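PDB 4GGT: bradavidin 2 from Bradyrhizobium japonicum, which probably binds biotin, as a secreted member of the avidin family built on an eight-stranded antiparallel beta-barrel. Local coordinates for residues P11-R20 against G107-W115; S57-F65 against R77-M87. All coordinates share one frame; numbering follows the deposited sequence.

Contact 1 (P11-R20 against G107-W115); sequences PAPSYWKNER and GGDIFTRVW
The seam that closes the avidin barrel runs where strand 14-17, the first, meets strand 103-113, the last, antiparallel. Lys17 and Thr112 form a hydrogen-bonded pair, with Thr112 N 2.9 Å from Lys17 O, and Val114 N continues the pairing to Tyr15 O at 2.7 Å. Next to them Trp16 faces Arg113 in a non-hydrogen-bonded pair. CB of Arg113 lies over one face of the indole, 3.6 Å from the centroid of the Trp16 six-membered ring, a CH-pi contact, while Trp16 CB meets Phe111 CB. In the plane of the indole, Trp16 NE1 donates to Ser14 OG at 2.8 Å, and that hydroxyl in turn donates to Pro11 O, a relay that helps fix the rotation of the indole. A leucine in place of Trp16 would probably leave Ser14 OG without its indole donor and Arg113 CB without the aromatic face beneath it. Farther along the seam lies the biotin site of the avidin fold, to which Asn18 and Asp109 belong; this chain is without ligand. Asn18 CB sits over the face of the Phe111 ring, and Asn18 ND2 makes a weak bond to Asp109 OD2, while Asn18 OD1 is taken by Ser22 N. Asp109 OD2 also accepts from Trp78 NE1. The other oxygen, Asp109 OD1, forms a salt bridge with Arg20 NH2 at 2.7 Å, met from above the carboxylate plane. Glu19 OE2 turns its syn lone pair to Ile110 N, 2.9 Å away. At the C-terminal end Tyr15 CB lies over the face of the Trp115 five-membered ring, 3.4 Å from its centroid. A chi1 of 175° carries the phenol out beside Val114, where Tyr15 CD2 meets Val114 CB.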
# COMPACT_ATOMS: atom_id res chain seq x y z
N PRO A 11 14.72 -0.40 1.49
CA PRO A 11 15.35 -1.62 1.99
C PRO A 11 14.44 -2.82 1.74
O PRO A 11 13.20 -2.70 1.80
CB PRO A 11 15.48 -1.39 3.50
CG PRO A 11 15.31 0.07 3.69
CD PRO A 11 14.42 0.55 2.58
N ALA A 12 15.08 -3.95 1.48
CA ALA A 12 14.37 -5.19 1.14
C ALA A 12 15.24 -6.39 1.50
O ALA A 12 16.43 -6.38 1.21
CB ALA A 12 14.00 -5.21 -0.33
N PRO A 13 14.65 -7.40 2.18
CA PRO A 13 13.26 -7.32 2.63
C PRO A 13 13.05 -6.33 3.77
O PRO A 13 13.99 -5.96 4.49
CB PRO A 13 12.94 -8.76 3.08
CG PRO A 13 14.07 -9.59 2.51
CD PRO A 13 15.24 -8.71 2.49
N SER A 14 11.81 -5.89 3.93
CA SER A 14 11.50 -5.01 5.03
C SER A 14 10.02 -5.12 5.27
O SER A 14 9.30 -5.68 4.44
CB SER A 14 11.91 -3.57 4.73
OG SER A 14 11.29 -3.08 3.57
N TYR A 15 9.59 -4.61 6.41
CA TYR A 15 8.21 -4.76 6.82
C TYR A 15 7.75 -3.45 7.48
O TYR A 15 8.44 -2.93 8.37
CB TYR A 15 8.12 -5.95 7.76
CG TYR A 15 6.77 -6.19 8.39
CD1 TYR A 15 5.71 -6.65 7.63
CD2 TYR A 15 6.58 -5.98 9.74
CE1 TYR A 15 4.47 -6.90 8.21
CE2 TYR A 15 5.36 -6.22 10.33
CZ TYR A 15 4.31 -6.68 9.56
OH TYR A 15 3.09 -6.91 10.16
N TRP A 16 6.61 -2.94 7.03
CA TRP A 16 6.12 -1.62 7.41
C TRP A 16 4.64 -1.70 7.77
O TRP A 16 3.90 -2.52 7.21
CB TRP A 16 6.28 -0.62 6.26
CG TRP A 16 7.67 -0.54 5.62
CD1 TRP A 16 8.29 -1.50 4.89
CD2 TRP A 16 8.55 0.60 5.62
NE1 TRP A 16 9.52 -1.04 4.45
CE2 TRP A 16 9.70 0.24 4.89
CE3 TRP A 16 8.47 1.88 6.19
CZ2 TRP A 16 10.78 1.11 4.72
CZ3 TRP A 16 9.54 2.76 6.01
CH2 TRP A 16 10.67 2.37 5.27
N LYS A 17 4.22 -0.84 8.69
CA LYS A 17 2.80 -0.75 9.05
C LYS A 17 2.35 0.69 9.12
O LYS A 17 3.13 1.55 9.52
CB LYS A 17 2.53 -1.41 10.41
CG LYS A 17 2.70 -2.94 10.36
CD LYS A 17 2.56 -3.61 11.72
CE LYS A 17 1.25 -3.29 12.38
NZ LYS A 17 1.06 -4.14 13.61
N ASN A 18 1.10 0.96 8.74
CA ASN A 18 0.59 2.34 8.83
C ASN A 18 -0.20 2.47 10.13
O ASN A 18 -0.31 1.50 10.86
CB ASN A 18 -0.23 2.74 7.58
CG ASN A 18 -1.52 1.94 7.41
OD1 ASN A 18 -1.91 1.22 8.31
ND2 ASN A 18 -2.16 2.06 6.23
N GLU A 19 -0.74 3.65 10.39
CA GLU A 19 -1.36 3.92 11.68
C GLU A 19 -2.67 3.14 11.86
O GLU A 19 -3.09 2.93 13.01
CB GLU A 19 -1.52 5.45 11.93
CG GLU A 19 -2.08 6.26 10.73
CD GLU A 19 -1.01 6.74 9.73
OE1 GLU A 19 -0.34 7.79 9.96
OE2 GLU A 19 -0.89 6.08 8.67
N ARG A 20 -3.27 2.67 10.76
CA ARG A 20 -4.49 1.85 10.80
C ARG A 20 -4.19 0.34 10.98
O ARG A 20 -5.12 -0.47 11.06
CB ARG A 20 -5.31 2.02 9.50
CG ARG A 20 -5.46 3.46 8.98
CD ARG A 20 -6.05 3.48 7.57
NE ARG A 20 -5.45 4.52 6.72
CZ ARG A 20 -5.97 5.73 6.49
NH1 ARG A 20 -7.12 6.11 7.04
NH2 ARG A 20 -5.31 6.57 5.70
N GLY A 107 -6.56 10.35 0.68
CA GLY A 107 -6.14 10.34 2.07
C GLY A 107 -4.65 10.30 2.19
O GLY A 107 -3.95 10.46 1.20
N GLY A 108 -4.16 10.18 3.42
CA GLY A 108 -2.72 10.08 3.67
C GLY A 108 -2.41 8.94 4.62
O GLY A 108 -3.27 8.53 5.39
N ASP A 109 -1.19 8.41 4.55
CA ASP A 109 -0.75 7.35 5.48
C ASP A 109 0.71 7.60 5.76
O ASP A 109 1.45 8.03 4.87
CB ASP A 109 -0.81 5.97 4.82
CG ASP A 109 -2.15 5.27 5.00
OD1 ASP A 109 -2.81 5.48 6.04
OD2 ASP A 109 -2.48 4.43 4.12
N ILE A 110 1.14 7.26 6.97
CA ILE A 110 2.60 7.13 7.19
C ILE A 110 2.87 5.68 7.57
O ILE A 110 2.32 5.17 8.57
CB ILE A 110 3.14 8.11 8.28
CG1 ILE A 110 2.73 9.55 7.97
CG2 ILE A 110 4.67 7.94 8.44
CD1 ILE A 110 3.13 10.58 9.08
N PHE A 111 3.68 5.00 6.78
CA PHE A 111 4.12 3.66 7.11
C PHE A 111 5.41 3.81 7.89
O PHE A 111 6.26 4.61 7.53
CB PHE A 111 4.39 2.86 5.85
CG PHE A 111 3.14 2.53 5.09
CD1 PHE A 111 2.56 3.47 4.24
CD2 PHE A 111 2.51 1.29 5.28
CE1 PHE A 111 1.36 3.18 3.54
CE2 PHE A 111 1.31 0.96 4.60
CZ PHE A 111 0.75 1.91 3.71
N THR A 112 5.54 3.02 8.94
CA THR A 112 6.74 3.04 9.77
C THR A 112 7.37 1.67 9.66
O THR A 112 6.67 0.66 9.71
CB THR A 112 6.35 3.32 11.22
OG1 THR A 112 5.86 4.66 11.29
CG2 THR A 112 7.56 3.22 12.14
N ARG A 113 8.70 1.65 9.47
CA ARG A 113 9.40 0.38 9.38
C ARG A 113 9.41 -0.36 10.72
O ARG A 113 9.73 0.21 11.78
CB ARG A 113 10.79 0.52 8.71
CG ARG A 113 11.69 -0.70 8.97
CD ARG A 113 12.33 -1.33 7.76
NE ARG A 113 13.63 -0.78 7.48
CZ ARG A 113 14.73 -1.47 7.14
NH1 ARG A 113 14.79 -2.80 7.05
NH2 ARG A 113 15.82 -0.78 6.92
N VAL A 114 9.02 -1.63 10.66
CA VAL A 114 8.99 -2.52 11.82
C VAL A 114 10.23 -3.41 11.87
O VAL A 114 10.87 -3.53 12.93
CB VAL A 114 7.70 -3.39 11.83
CG1 VAL A 114 7.69 -4.31 13.04
CG2 VAL A 114 6.48 -2.47 11.86
N TRP A 115 10.57 -4.01 10.73
CA TRP A 115 11.85 -4.68 10.57
C TRP A 115 12.42 -4.53 9.16
O TRP A 115 13.55 -4.90 8.89
CB TRP A 115 11.83 -6.14 11.04
CG TRP A 115 10.81 -7.06 10.42
CD1 TRP A 115 9.65 -7.48 10.99
CD2 TRP A 115 10.89 -7.69 9.14
NE1 TRP A 115 8.99 -8.34 10.14
CE2 TRP A 115 9.73 -8.49 9.00
CE3 TRP A 115 11.82 -7.67 8.10
CZ2 TRP A 115 9.47 -9.25 7.85
CZ3 TRP A 115 11.57 -8.43 6.96
CH2 TRP A 115 10.41 -9.21 6.85
OXT TRP A 115 11.76 -4.01 8.24

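Contact 2 (S57-F65 against R77-M87); sequences SVSPTGLYF and RWVGTIKGSQM
Phe65, Leu63 and Trp78 bury the largest areas where strand 62-69 pairs with strand 74-80 in an antiparallel beta hairpin. The Phe65 and Trp78 backbones form a hydrogen-bonded pair, Trp78 N reaching Phe65 O at 2.7 Å, and their side chains project from the same face of the sheet. There the Phe65 ring and the five-membered ring of Trp78 are inclined by only 15° but strongly displaced, so little of one ring lies above the other. Instead, Trp78 CB stands over the face of the phenyl group, 3.9 Å from the centroid of the Phe65 ring, and Phe65 CE2 comes within 3.3 Å of Trp78 CE3. With chi1 at 57°, CG of Phe65 lies between its own N and carbonyl carbon, which brings the ring across to the tryptophan. Met87 SD approaches the same phenyl ring obliquely, 4.1 Å from Phe65 CE1, in a Met-aromatic contact.

Leu63 pairs with Gly80 through two backbone bonds, and its two methyls then part company. CD2 packs on the peptide that follows Gly80, 3.6 Å from Thr81 N, whereas CD1 touches Met87 CE at 3.9 Å and Ile82 CD1. Gly62 has no side chain, which lets its CA come to 3.4 Å from Gly80 O; a CB there would collide with that oxygen and, at these backbone angles, with the carbonyl O of Thr61.

Around this face, Phe38, Trp91 and Phe111 add their rings to that of Trp78, Ile82 and Met87 rest on Trp16 of strand 14-17, and strand 86-95 continues the sheet beyond strand 74-80 through the backbone bonds of Arg77 with Thr92 and Val79 with Ser90.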
# COMPACT_ATOMS: atom_id res chain seq x y z
N SER A 57 7.09 1.34 -8.24
CA SER A 57 8.44 1.75 -8.64
C SER A 57 9.03 2.63 -7.56
O SER A 57 8.31 3.43 -6.94
CB SER A 57 8.38 2.54 -9.96
OG SER A 57 7.70 1.81 -10.97
N VAL A 58 10.34 2.49 -7.34
CA VAL A 58 11.08 3.37 -6.44
C VAL A 58 12.19 4.06 -7.23
O VAL A 58 12.83 3.44 -8.09
CB VAL A 58 11.57 2.66 -5.14
CG1 VAL A 58 12.32 1.37 -5.43
CG2 VAL A 58 12.37 3.61 -4.23
N SER A 59 12.36 5.35 -6.97
CA SER A 59 13.32 6.17 -7.68
C SER A 59 13.98 7.09 -6.68
O SER A 59 13.56 7.15 -5.52
CB SER A 59 12.61 7.01 -8.74
OG SER A 59 11.85 8.04 -8.14
N PRO A 60 15.03 7.83 -7.13
CA PRO A 60 15.61 8.87 -6.30
C PRO A 60 14.56 9.87 -5.79
O PRO A 60 14.73 10.42 -4.70
CB PRO A 60 16.61 9.56 -7.24
CG PRO A 60 16.23 9.10 -8.64
CD PRO A 60 15.71 7.72 -8.44
N THR A 61 13.49 10.08 -6.56
CA THR A 61 12.43 11.06 -6.26
C THR A 61 11.38 10.54 -5.25
O THR A 61 10.57 11.33 -4.74
CB THR A 61 11.74 11.50 -7.60
OG1 THR A 61 12.68 12.24 -8.41
CG2 THR A 61 10.49 12.36 -7.36
N GLY A 62 11.40 9.24 -4.95
CA GLY A 62 10.37 8.67 -4.08
C GLY A 62 9.87 7.33 -4.57
O GLY A 62 10.61 6.58 -5.22
N LEU A 63 8.62 7.01 -4.24
CA LEU A 63 8.06 5.72 -4.62
C LEU A 63 6.56 5.78 -4.80
O LEU A 63 5.90 6.69 -4.30
CB LEU A 63 8.42 4.65 -3.56
CG LEU A 63 7.54 4.41 -2.32
CD1 LEU A 63 7.95 3.09 -1.62
CD2 LEU A 63 7.57 5.56 -1.33
N TYR A 64 6.02 4.80 -5.53
CA TYR A 64 4.57 4.61 -5.53
C TYR A 64 4.31 3.12 -5.56
O TYR A 64 5.14 2.36 -6.07
CB TYR A 64 3.86 5.30 -6.70
CG TYR A 64 3.95 4.62 -8.06
CD1 TYR A 64 4.94 4.96 -8.98
CD2 TYR A 64 3.02 3.63 -8.43
CE1 TYR A 64 4.99 4.32 -10.27
CE2 TYR A 64 3.05 3.00 -9.67
CZ TYR A 64 4.05 3.34 -10.58
OH TYR A 64 4.06 2.70 -11.81
N PHE A 65 3.19 2.71 -4.98
CA PHE A 65 2.78 1.30 -5.16
C PHE A 65 1.27 1.21 -5.22
O PHE A 65 0.56 2.12 -4.76
CB PHE A 65 3.39 0.38 -4.12
CG PHE A 65 3.09 0.79 -2.70
CD1 PHE A 65 3.88 1.74 -2.05
CD2 PHE A 65 1.99 0.29 -2.04
CE1 PHE A 65 3.60 2.13 -0.78
CE2 PHE A 65 1.72 0.68 -0.74
CZ PHE A 65 2.50 1.61 -0.14
N ARG A 77 -3.72 3.37 -4.77
CA ARG A 77 -2.37 3.72 -5.18
C ARG A 77 -1.83 4.65 -4.13
O ARG A 77 -2.47 5.69 -3.85
CB ARG A 77 -2.39 4.43 -6.52
CG ARG A 77 -0.96 4.72 -7.06
CD ARG A 77 -0.39 6.06 -6.55
NE ARG A 77 -0.88 7.26 -7.25
CZ ARG A 77 -1.66 8.20 -6.74
NH1 ARG A 77 -2.21 8.13 -5.51
NH2 ARG A 77 -1.96 9.23 -7.50
N TRP A 78 -0.63 4.32 -3.64
CA TRP A 78 0.07 5.21 -2.69
C TRP A 78 1.26 5.83 -3.42
O TRP A 78 1.93 5.15 -4.22
CB TRP A 78 0.63 4.39 -1.53
CG TRP A 78 -0.35 3.90 -0.50
CD1 TRP A 78 -0.58 4.45 0.73
CD2 TRP A 78 -1.15 2.71 -0.57
NE1 TRP A 78 -1.52 3.71 1.43
CE2 TRP A 78 -1.88 2.63 0.65
CE3 TRP A 78 -1.32 1.72 -1.55
CZ2 TRP A 78 -2.78 1.58 0.91
CZ3 TRP A 78 -2.21 0.67 -1.31
CH2 TRP A 78 -2.95 0.61 -0.07
N VAL A 79 1.52 7.11 -3.16
CA VAL A 79 2.68 7.76 -3.69
C VAL A 79 3.32 8.52 -2.50
O VAL A 79 2.61 9.07 -1.66
CB VAL A 79 2.36 8.67 -4.92
CG1 VAL A 79 1.14 9.59 -4.64
CG2 VAL A 79 3.60 9.44 -5.36
N GLY A 80 4.64 8.46 -2.40
CA GLY A 80 5.32 9.08 -1.26
C GLY A 80 6.82 9.03 -1.37
O GLY A 80 7.40 9.02 -2.47
N THR A 81 7.46 8.94 -0.22
CA THR A 81 8.92 9.00 -0.16
C THR A 81 9.37 8.21 1.04
O THR A 81 8.54 7.83 1.88
CB THR A 81 9.47 10.46 -0.04
OG1 THR A 81 8.99 11.05 1.17
CG2 THR A 81 9.02 11.31 -1.19
N ILE A 82 10.66 7.93 1.11
CA ILE A 82 11.23 7.23 2.25
C ILE A 82 12.22 8.15 2.94
O ILE A 82 13.12 8.69 2.30
CB ILE A 82 11.94 5.92 1.82
CG1 ILE A 82 10.96 4.97 1.13
CG2 ILE A 82 12.50 5.21 3.03
CD1 ILE A 82 11.58 4.17 0.03
N LYS A 83 12.02 8.34 4.24
CA LYS A 83 12.89 9.16 5.06
C LYS A 83 13.25 8.32 6.25
O LYS A 83 12.51 8.28 7.24
CB LYS A 83 12.18 10.46 5.46
CG LYS A 83 11.80 11.36 4.27
CD LYS A 83 13.04 11.81 3.48
CE LYS A 83 12.66 12.45 2.17
NZ LYS A 83 13.85 12.88 1.39
N GLY A 84 14.35 7.58 6.12
CA GLY A 84 14.78 6.68 7.18
C GLY A 84 13.76 5.60 7.45
O GLY A 84 13.44 4.82 6.56
N SER A 85 13.22 5.58 8.67
CA SER A 85 12.33 4.51 9.13
C SER A 85 10.83 4.86 8.90
O SER A 85 9.92 4.18 9.36
CB SER A 85 12.61 4.19 10.61
OG SER A 85 11.95 3.00 11.01
N GLN A 86 10.60 5.96 8.19
CA GLN A 86 9.22 6.42 7.95
C GLN A 86 8.95 6.66 6.48
O GLN A 86 9.85 7.08 5.72
CB GLN A 86 8.93 7.68 8.77
CG GLN A 86 8.91 7.36 10.30
CD GLN A 86 7.75 7.97 11.09
OE1 GLN A 86 7.52 9.19 11.05
NE2 GLN A 86 7.05 7.13 11.87
N MET A 87 7.71 6.40 6.07
CA MET A 87 7.36 6.44 4.68
C MET A 87 6.05 7.22 4.56
O MET A 87 4.96 6.63 4.52
CB MET A 87 7.21 5.02 4.11
CG MET A 87 6.80 5.00 2.65
SD MET A 87 6.28 3.37 2.08
CE MET A 87 7.72 2.37 2.24

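The centres of contacts 1 and 2 lie about 11 Å apart in the same closed barrel. Contact 2 falls wholly within the span of chain between the two segments of contact 1. Contact 1 joins the first and last strands, whereas contact 2 joins strands adjacent in sequence. Strand 86-95 lies between strands 74-80 and 103-113 in the sheet; Met87 N is 2.7 Å from Phe111 O, and Ser85 O, in the turn just before the strand, is 2.8 Å from Arg113 N. The side chain of Trp78 lies about 3 Å from that of Asp109 and about 5 Å from that of Asn18, so contact 2 borders the biotin site, to which contact 1 contributes Asn18 and Asp109.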